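PDB 3VGP: transmembrane oligosaccharyl transferase, putative from Archaeoglobus fulgidus, which is probably an archaeal membrane protein of the oligosaccharyl transferase family, represented here by its C-terminal globular domain. Local coordinates for residues A[147-150]-A[156-159]. The protein carries 1 engineered substitution. Numbering follows the deposited sequence.
Sequences FRLV and VKIF
Leu-149 swings its CG anti to the backbone N (chi1 177°), while Phe-159 turns its ring anti to its own carbonyl carbon (chi1 -64°), and the two side chains meet on one face of a beta hairpin. The second torsion of Leu-149 carries CD1 over a face of the phenyl ring, offset toward the rim, in a CH-pi contact 4.0 Å from the ring centroid. Nearer the backbone, on the stem of the leucine, Leu-149 CB rests 3.8 Å from Phe-159 CE1. A broad flat ring and a forked aliphatic chain suit this place, because one methyl can lie on the ring while CB of the leucine reaches the rim at CE1. The same methyl, Leu-149 CD1, also touches Lys-157 CB, at 3.8 Å; there the lysine offers its aliphatic base, and its extended chain carries NZ onward to hydrogen bonds with His-137 O and Asn-140 OD1.

Leu-149 and Phe-159 form an antiparallel non-hydrogen-bonded pair, their CA atoms 4.3 Å apart. Next to it, Val-150 N donates a nearly straight bond of 2.9 Å to Ile-158 O. Phe-159 CA makes a CA-H...O contact with Arg-148 O at 3.2 Å. The sheet's other face receives Val-150 and Ile-158, whose CG2 methyls touch at 4.0 Å as the side chains cross at about a right angle; a beta-branched residue suits the extended backbone of Ile-158, and the compact side chain of Val-150 lies against it.

Arg-148 and Ile-158 continue the hairpin pairing through backbone bonds to Glu-160 and Lys-151. Strand 147-153 is outermost in the chain's mixed sheet, whereas strand 156-161 has strand 88-91 along its other side, and the buried Ile-158 packs on Trp-14 and Met-15 of helix 6-20.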
loop_
_atom_site.group_PDB
_atom_site.type_symbol
_atom_site.label_atom_id
_atom_site.label_comp_id
_atom_site.label_asym_id
_atom_site.label_seq_id
_atom_site.Cartn_x
_atom_site.Cartn_y
_atom_site.Cartn_z
ATOM N N PHE A 147 12.457 -0.677 3.564
ATOM C CA PHE A 147 11.736 -0.922 2.320
ATOM C C PHE A 147 12.650 -0.809 1.115
ATOM O O PHE A 147 13.459 0.111 1.025
ATOM C CB PHE A 147 10.584 0.080 2.192
ATOM C CG PHE A 147 9.627 0.035 3.343
ATOM C CD1 PHE A 147 8.598 -0.892 3.370
ATOM C CD2 PHE A 147 9.788 0.889 4.430
ATOM C CE1 PHE A 147 7.739 -0.976 4.464
ATOM C CE2 PHE A 147 8.939 0.815 5.527
ATOM C CZ PHE A 147 7.911 -0.120 5.547
ATOM N N ARG A 148 12.513 -1.753 0.191
ATOM C CA ARG A 148 13.326 -1.776 -1.016
ATOM C C ARG A 148 12.467 -1.892 -2.279
ATOM O O ARG A 148 11.623 -2.780 -2.385
ATOM C CB ARG A 148 14.297 -2.966 -0.945
ATOM C CG ARG A 148 15.121 -3.200 -2.199
ATOM C CD ARG A 148 16.016 -4.429 -2.041
ATOM N NE ARG A 148 16.866 -4.627 -3.214
ATOM C CZ ARG A 148 17.740 -5.620 -3.351
ATOM N NH1 ARG A 148 17.888 -6.520 -2.387
ATOM N NH2 ARG A 148 18.464 -5.711 -4.457
ATOM N N LEU A 149 12.674 -0.990 -3.235
ATOM C CA LEU A 149 11.931 -1.059 -4.489
ATOM C C LEU A 149 12.465 -2.269 -5.253
ATOM O O LEU A 149 13.668 -2.354 -5.526
ATOM C CB LEU A 149 12.147 0.209 -5.319
ATOM C CG LEU A 149 11.475 0.228 -6.692
ATOM C CD1 LEU A 149 9.956 0.185 -6.537
ATOM C CD2 LEU A 149 11.891 1.490 -7.440
ATOM N N VAL A 150 11.582 -3.205 -5.592
ATOM C CA VAL A 150 12.000 -4.408 -6.304
ATOM C C VAL A 150 11.387 -4.622 -7.683
ATOM O O VAL A 150 11.902 -5.420 -8.470
ATOM C CB VAL A 150 11.732 -5.683 -5.467
ATOM C CG1 VAL A 150 12.600 -5.675 -4.224
ATOM C CG2 VAL A 150 10.260 -5.771 -5.094
ATOM N N VAL A 156 3.157 1.693 -11.241
ATOM C CA VAL A 156 2.845 0.844 -10.098
ATOM C C VAL A 156 4.197 0.359 -9.577
ATOM O O VAL A 156 4.947 -0.293 -10.306
ATOM C CB VAL A 156 1.987 -0.377 -10.508
ATOM C CG1 VAL A 156 1.653 -1.216 -9.280
ATOM C CG2 VAL A 156 0.711 0.083 -11.183
ATOM N N LYS A 157 4.509 0.686 -8.327
ATOM C CA LYS A 157 5.788 0.294 -7.739
ATOM C C LYS A 157 5.604 -0.737 -6.633
ATOM O O LYS A 157 4.754 -0.572 -5.761
ATOM C CB LYS A 157 6.510 1.522 -7.175
ATOM C CG LYS A 157 6.793 2.604 -8.205
ATOM C CD LYS A 157 7.586 3.756 -7.612
ATOM C CE LYS A 157 7.800 4.853 -8.655
ATOM N NZ LYS A 157 8.629 5.975 -8.148
ATOM N N ILE A 158 6.405 -1.799 -6.679
ATOM C CA ILE A 158 6.338 -2.856 -5.676
ATOM C C ILE A 158 7.564 -2.774 -4.776
ATOM O O ILE A 158 8.698 -2.839 -5.246
ATOM C CB ILE A 158 6.282 -4.257 -6.332
ATOM C CG1 ILE A 158 5.023 -4.372 -7.197
ATOM C CG2 ILE A 158 6.264 -5.342 -5.255
ATOM C CD1 ILE A 158 4.910 -5.682 -7.940
ATOM N N PHE A 159 7.321 -2.617 -3.479
ATOM C CA PHE A 159 8.385 -2.524 -2.489
ATOM C C PHE A 159 8.364 -3.771 -1.621
ATOM O O PHE A 159 7.297 -4.254 -1.249
ATOM C CB PHE A 159 8.170 -1.300 -1.598
ATOM C CG PHE A 159 8.253 0.011 -2.331
ATOM C CD1 PHE A 159 9.462 0.687 -2.436
ATOM C CD2 PHE A 159 7.122 0.562 -2.923
ATOM C CE1 PHE A 159 9.547 1.894 -3.115
ATOM C CE2 PHE A 159 7.194 1.770 -3.608
ATOM C CZ PHE A 159 8.406 2.438 -3.705
#